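Local coordinates for protein serine protease inhibitor (Thermoanaerobacter tengcongensis, PDB 2PEF) that probably inhibits serine-type endopeptidases, as a thermophilic serpin whose structure is here that of the latent state, at residues A[81-84]-A[89-92]; A[85-90]-A[220-225]; A[100-105]-A[156-161]. One frame throughout, in Å; residues are numbered along the deposited sequence. Where two conformers were deposited one is given.

Contact 1: residues A[81-84]-A[89-92]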
loop_
_atom_site.group_PDB
_atom_site.type_symbol
_atom_site.label_atom_id
_atom_site.label_comp_id
_atom_site.label_asym_id
_atom_site.label_seq_id
_atom_site.Cartn_x
_atom_site.Cartn_y
_atom_site.Cartn_z
ATOM N N LEU A 81 10.110 -11.797 1.110
ATOM C CA LEU A 81 8.777 -11.815 0.510
ATOM C C LEU A 81 8.809 -12.671 -0.752
ATOM O O LEU A 81 9.543 -12.352 -1.693
ATOM C CB LEU A 81 8.278 -10.399 0.193
ATOM C CG LEU A 81 7.629 -9.606 1.329
ATOM C CD1 LEU A 81 7.478 -8.145 0.919
ATOM C CD2 LEU A 81 6.280 -10.198 1.770
ATOM N N PRO A 82 8.040 -13.781 -0.760
ATOM C CA PRO A 82 8.059 -14.700 -1.891
ATOM C C PRO A 82 7.665 -14.060 -3.219
ATOM O O PRO A 82 6.816 -13.159 -3.268
ATOM C CB PRO A 82 7.045 -15.773 -1.491
ATOM C CG PRO A 82 7.027 -15.728 0.011
ATOM C CD PRO A 82 7.141 -14.257 0.309
ATOM N N ASN A 83 8.302 -14.545 -4.279
ATOM C CA ASN A 83 8.073 -14.072 -5.633
ATOM C C ASN A 83 8.272 -15.247 -6.577
ATOM O O ASN A 83 9.395 -15.547 -6.991
ATOM C CB ASN A 83 9.040 -12.930 -5.969
ATOM C CG ASN A 83 8.874 -12.423 -7.391
ATOM O OD1 ASN A 83 7.763 -12.356 -7.907
ATOM N ND2 ASN A 83 9.978 -12.053 -8.022
ATOM N N GLU A 84 7.171 -15.930 -6.881
ATOM C CA GLU A 84 7.197 -17.139 -7.703
ATOM C C GLU A 84 6.128 -17.042 -8.767
ATOM O O GLU A 84 5.211 -16.226 -8.660
ATOM C CB GLU A 84 6.919 -18.379 -6.843
ATOM C CG GLU A 84 7.904 -18.602 -5.689
ATOM C CD GLU A 84 9.290 -19.019 -6.153
ATOM O OE1 GLU A 84 9.386 -19.876 -7.058
ATOM O OE2 GLU A 84 10.286 -18.495 -5.609
ATOM N N LEU A 89 5.333 -11.098 -6.478
ATOM C CA LEU A 89 5.368 -9.823 -5.781
ATOM C C LEU A 89 6.746 -9.203 -5.974
ATOM O O LEU A 89 7.756 -9.760 -5.534
ATOM C CB LEU A 89 5.023 -9.983 -4.290
ATOM C CG LEU A 89 4.916 -8.708 -3.438
ATOM C CD1 LEU A 89 3.824 -7.769 -3.934
ATOM C CD2 LEU A 89 4.672 -9.041 -1.983
ATOM N N THR A 90 6.787 -8.070 -6.672
ATOM C CA THR A 90 8.047 -7.363 -6.898
ATOM C C THR A 90 7.976 -5.952 -6.332
ATOM O O THR A 90 6.916 -5.317 -6.347
ATOM C CB THR A 90 8.457 -7.315 -8.391
ATOM O OG1 THR A 90 7.383 -6.779 -9.172
ATOM C CG2 THR A 90 8.817 -8.712 -8.909
ATOM N N ILE A 91 9.110 -5.481 -5.818
ATOM C CA ILE A 91 9.210 -4.163 -5.195
ATOM C C ILE A 91 10.327 -3.370 -5.868
ATOM O O ILE A 91 11.388 -3.916 -6.171
ATOM C CB ILE A 91 9.486 -4.279 -3.670
ATOM C CG1 ILE A 91 8.337 -5.021 -2.976
ATOM C CG2 ILE A 91 9.704 -2.900 -3.042
ATOM C CD1 ILE A 91 8.669 -5.553 -1.591
ATOM N N ALA A 92 10.080 -2.084 -6.106
ATOM C CA ALA A 92 11.062 -1.224 -6.754
ATOM C C ALA A 92 11.124 0.124 -6.067
ATOM O O ALA A 92 10.097 0.720 -5.732
ATOM C CB ALA A 92 10.746 -1.058 -8.231
HETATM O O HOH W 1 9.296 -10.285 -3.457
#

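Contact 2: residues A[85-90]-A[220-225]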
loop_
_atom_site.group_PDB
_atom_site.type_symbol
_atom_site.label_atom_id
_atom_site.label_comp_id
_atom_site.label_asym_id
_atom_site.label_seq_id
_atom_site.Cartn_x
_atom_site.Cartn_y
_atom_site.Cartn_z
ATOM N N GLU A 85 6.228 -17.887 -9.789
ATOM C CA GLU A 85 5.163 -17.992 -10.780
ATOM C C GLU A 85 3.832 -18.253 -10.070
ATOM O O GLU A 85 3.780 -18.992 -9.077
ATOM C CB GLU A 85 5.479 -19.082 -11.804
ATOM C CG GLU A 85 6.500 -18.659 -12.852
ATOM N N LYS A 86 2.779 -17.595 -10.552
ATOM C CA LYS A 86 1.433 -17.659 -9.956
ATOM C C LYS A 86 1.327 -17.019 -8.571
ATOM O O LYS A 86 0.279 -17.097 -7.926
ATOM C CB LYS A 86 0.900 -19.100 -9.924
ATOM C CG LYS A 86 0.865 -19.773 -11.284
ATOM C CD LYS A 86 -0.015 -21.006 -11.264
ATOM C CE LYS A 86 -0.212 -21.559 -12.666
ATOM N NZ LYS A 86 -1.364 -22.507 -12.742
ATOM N N SER A 87 2.412 -16.390 -8.124
ATOM C CA SER A 87 2.496 -15.840 -6.777
ATOM C C SER A 87 3.546 -14.742 -6.777
ATOM O O SER A 87 4.479 -14.762 -5.967
ATOM C CB SER A 87 2.873 -16.959 -5.793
ATOM O OG SER A 87 3.044 -16.470 -4.476
ATOM N N LYS A 88 3.385 -13.786 -7.694
ATOM C CA LYS A 88 4.407 -12.770 -7.951
ATOM C C LYS A 88 4.231 -11.548 -7.067
ATOM O O LYS A 88 3.123 -11.030 -6.917
ATOM C CB LYS A 88 4.395 -12.349 -9.430
ATOM C CG LYS A 88 4.697 -13.478 -10.408
ATOM C CD LYS A 88 4.548 -13.030 -11.856
ATOM N NZ LYS A 88 5.588 -14.485 -15.558
ATOM N N LEU A 89 5.333 -11.098 -6.478
ATOM C CA LEU A 89 5.368 -9.823 -5.781
ATOM C C LEU A 89 6.746 -9.203 -5.974
ATOM O O LEU A 89 7.756 -9.760 -5.534
ATOM C CB LEU A 89 5.023 -9.983 -4.290
ATOM C CG LEU A 89 4.916 -8.708 -3.438
ATOM C CD1 LEU A 89 3.824 -7.769 -3.934
ATOM C CD2 LEU A 89 4.672 -9.041 -1.983
ATOM N N THR A 90 6.787 -8.070 -6.672
ATOM C CA THR A 90 8.047 -7.363 -6.898
ATOM C C THR A 90 7.976 -5.952 -6.332
ATOM O O THR A 90 6.916 -5.317 -6.347
ATOM C CB THR A 90 8.457 -7.315 -8.391
ATOM O OG1 THR A 90 7.383 -6.779 -9.172
ATOM C CG2 THR A 90 8.817 -8.712 -8.909
ATOM N N ASN A 220 0.426 -20.649 -1.487
ATOM C CA ASN A 220 0.082 -20.268 -0.108
ATOM C C ASN A 220 0.960 -19.220 0.581
ATOM O O ASN A 220 0.897 -19.064 1.804
ATOM C CB ASN A 220 -0.059 -21.509 0.779
ATOM C CG ASN A 220 -1.311 -22.296 0.461
ATOM O OD1 ASN A 220 -1.281 -23.229 -0.337
ATOM N ND2 ASN A 220 -2.424 -21.903 1.059
ATOM N N HIS A 221 1.749 -18.484 -0.199
ATOM C CA HIS A 221 2.540 -17.379 0.355
ATOM C C HIS A 221 1.664 -16.187 0.699
ATOM O O HIS A 221 1.953 -15.428 1.636
ATOM C CB HIS A 221 3.614 -16.950 -0.636
ATOM C CG HIS A 221 4.515 -18.064 -1.049
ATOM N ND1 HIS A 221 5.325 -18.734 -0.157
ATOM C CD2 HIS A 221 4.744 -18.622 -2.261
ATOM C CE1 HIS A 221 6.014 -19.658 -0.804
ATOM N NE2 HIS A 221 5.678 -19.611 -2.081
ATOM N N TYR A 222 0.592 -16.028 -0.071
ATOM C CA TYR A 222 -0.330 -14.908 0.099
ATOM C C TYR A 222 -1.759 -15.404 0.116
ATOM O O TYR A 222 -2.065 -16.456 -0.440
ATOM C CB TYR A 222 -0.143 -13.877 -1.019
ATOM C CG TYR A 222 1.289 -13.410 -1.137
ATOM C CD1 TYR A 222 2.094 -13.826 -2.196
ATOM C CD2 TYR A 222 1.843 -12.571 -0.174
ATOM C CE1 TYR A 222 3.420 -13.401 -2.297
ATOM C CE2 TYR A 222 3.160 -12.142 -0.262
ATOM C CZ TYR A 222 3.943 -12.565 -1.322
ATOM O OH TYR A 222 5.249 -12.146 -1.404
ATOM N N SER A 223 -2.630 -14.641 0.768
ATOM C CA SER A 223 -4.051 -14.938 0.789
ATOM C C SER A 223 -4.879 -13.666 0.678
ATOM O O SER A 223 -4.378 -12.558 0.883
ATOM C CB SER A 223 -4.439 -15.703 2.058
ATOM O OG SER A 223 -3.839 -16.987 2.075
ATOM N N PHE A 224 -6.146 -13.852 0.339
ATOM C CA PHE A 224 -7.099 -12.770 0.228
ATOM C C PHE A 224 -8.045 -12.869 1.419
ATOM O O PHE A 224 -8.698 -13.896 1.620
ATOM C CB PHE A 224 -7.871 -12.901 -1.093
ATOM C CG PHE A 224 -8.793 -11.750 -1.384
ATOM C CD1 PHE A 224 -8.350 -10.657 -2.125
ATOM C CD2 PHE A 224 -10.115 -11.769 -0.946
ATOM C CE1 PHE A 224 -9.198 -9.591 -2.411
ATOM C CE2 PHE A 224 -10.969 -10.700 -1.225
ATOM C CZ PHE A 224 -10.509 -9.618 -1.965
ATOM N N VAL A 225 -8.090 -11.800 2.211
ATOM C CA VAL A 225 -8.980 -11.707 3.363
ATOM C C VAL A 225 -10.197 -10.866 2.980
ATOM O O VAL A 225 -10.038 -9.765 2.456
ATOM C CB VAL A 225 -8.237 -11.062 4.564
ATOM C CG1 VAL A 225 -9.195 -10.769 5.725
ATOM C CG2 VAL A 225 -7.089 -11.956 5.017
HETATM O O HOH W 2 0.798 -17.374 -2.816
#

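Contact 3: residues A[100-105]-A[156-161]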
loop_
_atom_site.group_PDB
_atom_site.type_symbol
_atom_site.label_atom_id
_atom_site.label_comp_id
_atom_site.label_asym_id
_atom_site.label_seq_id
_atom_site.Cartn_x
_atom_site.Cartn_y
_atom_site.Cartn_z
ATOM N N ASN A 100 21.858 19.718 -11.172
ATOM C CA ASN A 100 22.363 21.092 -11.148
ATOM C C ASN A 100 22.194 21.787 -9.802
ATOM O O ASN A 100 23.011 22.627 -9.427
ATOM C CB ASN A 100 21.691 21.930 -12.242
ATOM C CG ASN A 100 22.209 21.612 -13.640
ATOM O OD1 ASN A 100 21.545 21.907 -14.635
ATOM N ND2 ASN A 100 23.397 21.018 -13.722
ATOM N N ASP A 101 21.134 21.430 -9.080
ATOM C CA ASP A 101 20.737 22.162 -7.879
ATOM C C ASP A 101 20.868 21.367 -6.579
ATOM O O ASP A 101 20.726 21.931 -5.489
ATOM C CB ASP A 101 19.301 22.688 -8.032
ATOM C CG ASP A 101 19.177 23.769 -9.102
ATOM O OD1 ASP A 101 20.212 24.305 -9.559
ATOM O OD2 ASP A 101 18.031 24.092 -9.482
ATOM N N PHE A 102 21.144 20.069 -6.689
ATOM C CA PHE A 102 21.200 19.210 -5.511
ATOM C C PHE A 102 22.353 18.210 -5.522
ATOM O O PHE A 102 22.532 17.455 -6.480
ATOM C CB PHE A 102 19.864 18.479 -5.323
ATOM C CG PHE A 102 19.784 17.689 -4.051
ATOM C CD1 PHE A 102 19.470 18.311 -2.849
ATOM C CD2 PHE A 102 20.030 16.321 -4.052
ATOM C CE1 PHE A 102 19.403 17.583 -1.668
ATOM C CE2 PHE A 102 19.963 15.588 -2.876
ATOM C CZ PHE A 102 19.649 16.221 -1.681
ATOM N N MET A 103 23.115 18.207 -4.430
ATOM C CA MET A 103 24.211 17.269 -4.238
ATOM C C MET A 103 23.859 16.293 -3.117
ATOM O O MET A 103 23.916 16.657 -1.940
ATOM C CB MET A 103 25.506 18.017 -3.911
ATOM C CG MET A 103 26.739 17.131 -3.859
ATOM N N PRO A 104 23.489 15.051 -3.480
ATOM C CA PRO A 104 23.113 14.052 -2.478
ATOM C C PRO A 104 24.299 13.580 -1.646
ATOM O O PRO A 104 25.419 13.495 -2.156
ATOM C CB PRO A 104 22.568 12.887 -3.314
ATOM C CG PRO A 104 22.399 13.415 -4.693
ATOM C CD PRO A 104 23.396 14.512 -4.847
ATOM N N SER A 105 24.037 13.283 -0.375
ATOM C CA SER A 105 25.076 12.787 0.520
ATOM C C SER A 105 25.398 11.327 0.213
ATOM O O SER A 105 24.506 10.521 -0.058
ATOM C CB SER A 105 24.666 12.965 1.983
ATOM O OG SER A 105 24.630 14.341 2.333
ATOM N N ASP A 156 11.199 21.872 -7.189
ATOM C CA ASP A 156 11.531 20.451 -7.023
ATOM C C ASP A 156 12.992 20.122 -7.307
ATOM O O ASP A 156 13.540 20.523 -8.337
ATOM C CB ASP A 156 10.638 19.583 -7.916
ATOM C CG ASP A 156 9.169 19.657 -7.532
ATOM O OD1 ASP A 156 8.856 20.155 -6.432
ATOM O OD2 ASP A 156 8.326 19.203 -8.335
ATOM N N VAL A 157 13.616 19.382 -6.391
ATOM C CA VAL A 157 15.007 18.951 -6.564
ATOM C C VAL A 157 15.218 17.456 -6.316
ATOM O O VAL A 157 16.198 16.885 -6.788
ATOM C CB VAL A 157 16.005 19.755 -5.686
ATOM C CG1 VAL A 157 16.140 21.199 -6.181
ATOM C CG2 VAL A 157 15.606 19.706 -4.222
ATOM N N MET A 158 14.311 16.833 -5.566
ATOM C CA MET A 158 14.397 15.397 -5.305
ATOM C C MET A 158 13.035 14.726 -5.142
ATOM O O MET A 158 12.156 15.244 -4.457
ATOM C CB MET A 158 15.277 15.092 -4.083
ATOM C CG MET A 158 15.502 13.589 -3.873
ATOM S SD MET A 158 16.012 13.088 -2.222
ATOM C CE MET A 158 17.787 13.058 -2.433
ATOM N N TYR A 159 12.878 13.572 -5.787
ATOM C CA TYR A 159 11.724 12.715 -5.570
ATOM C C TYR A 159 12.200 11.355 -5.068
ATOM O O TYR A 159 13.248 10.858 -5.488
ATOM C CB TYR A 159 10.940 12.497 -6.863
ATOM C CG TYR A 159 10.423 13.727 -7.577
ATOM C CD1 TYR A 159 10.411 13.777 -8.969
ATOM C CD2 TYR A 159 9.930 14.830 -6.875
ATOM C CE1 TYR A 159 9.930 14.886 -9.647
ATOM C CE2 TYR A 159 9.446 15.947 -7.546
ATOM C CZ TYR A 159 9.448 15.964 -8.932
ATOM O OH TYR A 159 8.975 17.060 -9.606
ATOM N N LEU A 160 11.410 10.759 -4.181
ATOM C CA LEU A 160 11.617 9.383 -3.751
ATOM C C LEU A 160 10.349 8.620 -4.105
ATOM O O LEU A 160 9.243 9.084 -3.830
ATOM C CB LEU A 160 11.900 9.305 -2.246
ATOM C CG LEU A 160 13.080 10.132 -1.716
ATOM C CD1 LEU A 160 12.652 11.563 -1.353
ATOM C CD2 LEU A 160 13.710 9.461 -0.509
ATOM N N ILE A 161 10.511 7.463 -4.734
ATOM C CA ILE A 161 9.369 6.706 -5.241
ATOM C C ILE A 161 9.522 5.227 -4.935
ATOM O O ILE A 161 10.586 4.645 -5.156
ATOM C CB ILE A 161 9.172 6.891 -6.778
ATOM C CG1 ILE A 161 9.070 8.377 -7.144
ATOM C CG2 ILE A 161 7.921 6.139 -7.253
ATOM C CD1 ILE A 161 9.167 8.673 -8.627
#

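Contact 1: residues A[81-84]-A[89-92]
Leu81 and Leu89 touch through their methyls between the end of helix 67-80 and the start of strand 87-98. The backbones come nearest at Asn83 and Leu89, whose CA atoms lie 5.0 Å apart, so the chain turns back on itself as it enters the strand. On the buried, apolar side one methyl does the work: Leu81 CD1 meets Ile91 CD1 at 3.8 Å, the two side chains crossing at about a right angle, and also reaches Leu89 CD2 at 4.1 Å. Leu36 of helix 35-46 packs on both Leu81 and Ile91, while Val164 and Phe166 of strand 158-169 touch Leu89, which places this patch between helix and sheet.

The other side is polar and more exposed. There Asn83 holds its amide across the start of the strand, because CG stands anti to the backbone N (chi1 178°). Its OD1 accepts Leu89 N at 3.1 Å; the N-H...O angle of 142° makes the bond bent, and the donor, 38° above the carbonyl plane, is off the lone pairs. The same amide turns its ND2 to the Thr90 methyl, with 3.6 Å between Asn83 ND2 and Thr90 CG2, a lighter contact. Between the two sides a water donates to both backbone carbonyls, at 2.7 Å from Leu81 O and 2.6 Å from Leu89 O.

No direct backbone hydrogen bond joins the two segments: a side-chain amide and a water make the polar links between loop and strand, whose own backbone pairs with strand 158-169. The chemistry thus implies a connection fixed at two polar points, with the Leu81-Leu89-Ile91 methyls closing its inner side, through which the helix passes into the second strand of serpin sheet A.

Contact 2: residues A[85-90]-A[220-225]
The backbones of Ser87 and His221 stay 7.3 Å apart at their CA atoms, the nearest approach, and no hydrogen bond joins the two segments directly, so side chains and a water span the gap between strands 87-98 and 222-229. Ser87 OG fills the middle of it. With chi1 at 177° the hydroxyl extends opposite the backbone N and comes up to the rims of two rings: Ser87 OG lies 3.5 Å from His221 CD2, in the plane of the imidazole, and 3.6 Å from Tyr222 CD1, near the plane of the phenol. His221 CB, not its ring, rests over one face of the Tyr222 ring, offset toward the rim.

Farther along the phenol, Leu89 offers its CD2 methyl. It is 3.2 Å from Tyr222 OH and 3.7 Å from Tyr222 CZ, approaching obliquely, and the two side chains cross at about a right angle. The hydroxyl at this end is hydrogen-bonded to Pro82 O, in the loop before strand 87-98, and the ring also meets Phe166 of strand 158-169 edge-to-face. Together the hydroxyl bond and the Phe166 ring contact probably limit the phenol's movement.

A water completes the link: it sits 2.9 Å from Ser87 OG and takes the Tyr222 N-H at 3.1 Å from that nitrogen. Ser87 OG is therefore paired with the water while it faces C-H groups of the rings, and the backbone N of Tyr222 gains a partner where the segments are too far apart to bond directly. Chemically, the contact joins serpin sheet A to sheet B through ring edges, one methyl and a shared water, with the tyrosine hydroxyl tied to a backbone carbonyl beside those apolar groups.

Contact 3: residues A[100-105]-A[156-161]
Phe102 reaches from the short strand 102-104 to the start of strand 158-169, and its side chain can be followed outward. At the root, Phe102 CB meets Val157 CB at 4.1 Å. With CG anti to the backbone N (chi1 -174°) the ring then projects past Val157, whose CG2 lies obliquely to it, 4.3 Å from Phe102 CD1. At the far end, Phe102 CE2 touches Met158 CE at 3.4 Å, a close approach, and Phe102 CZ is 3.7 Å from the same methyl. The methionine chain bends at chi3 (-94°) to bring CE round to the ring. Its sulfur stands 5.4 Å from the Phe102 ring centroid, 39° off the normal, an oblique Met-aromatic contact.

Beside this, Asp101 CB packs on Val157 CG1 at 4.0 Å, while its carboxylate turns to a salt bridge with Lys98. Leu305 touches both Phe102 and Val157, and the backbone of Met103 pairs with Lys299 in the two-strand sheet.

With no hydrogen bond between the segments, dispersion carries the join, mainly through the Met158 methyl and Val157, the sulfur contact being secondary; the chemistry implies an apolar seam between the small 102-104/298-300 sheet and the beginning of strand 158-169 in serpin sheet A.

How the contacts relate
From the N terminus, helix 67-80 runs into residues 81-84, and contact 1 closes a short loop of four residues onto strand 87-98. Contact 2 begins on that connection, shares Leu89 and Thr90 with contact 1, and closes a far larger loop, bringing strand 222-229 to the same end of the strand; their centres are 9 Å apart. Contact 3 opens after strand 87-98 has ended and closes a 50-residue loop containing helices 106-116 and 127-140; it follows contact 1 in series and is nested within the loop of contact 2. Strands 87-98 and 158-169, antiparallel neighbours, connect the distant ends: contacts 1 and 2 at one, contact 3 at the other.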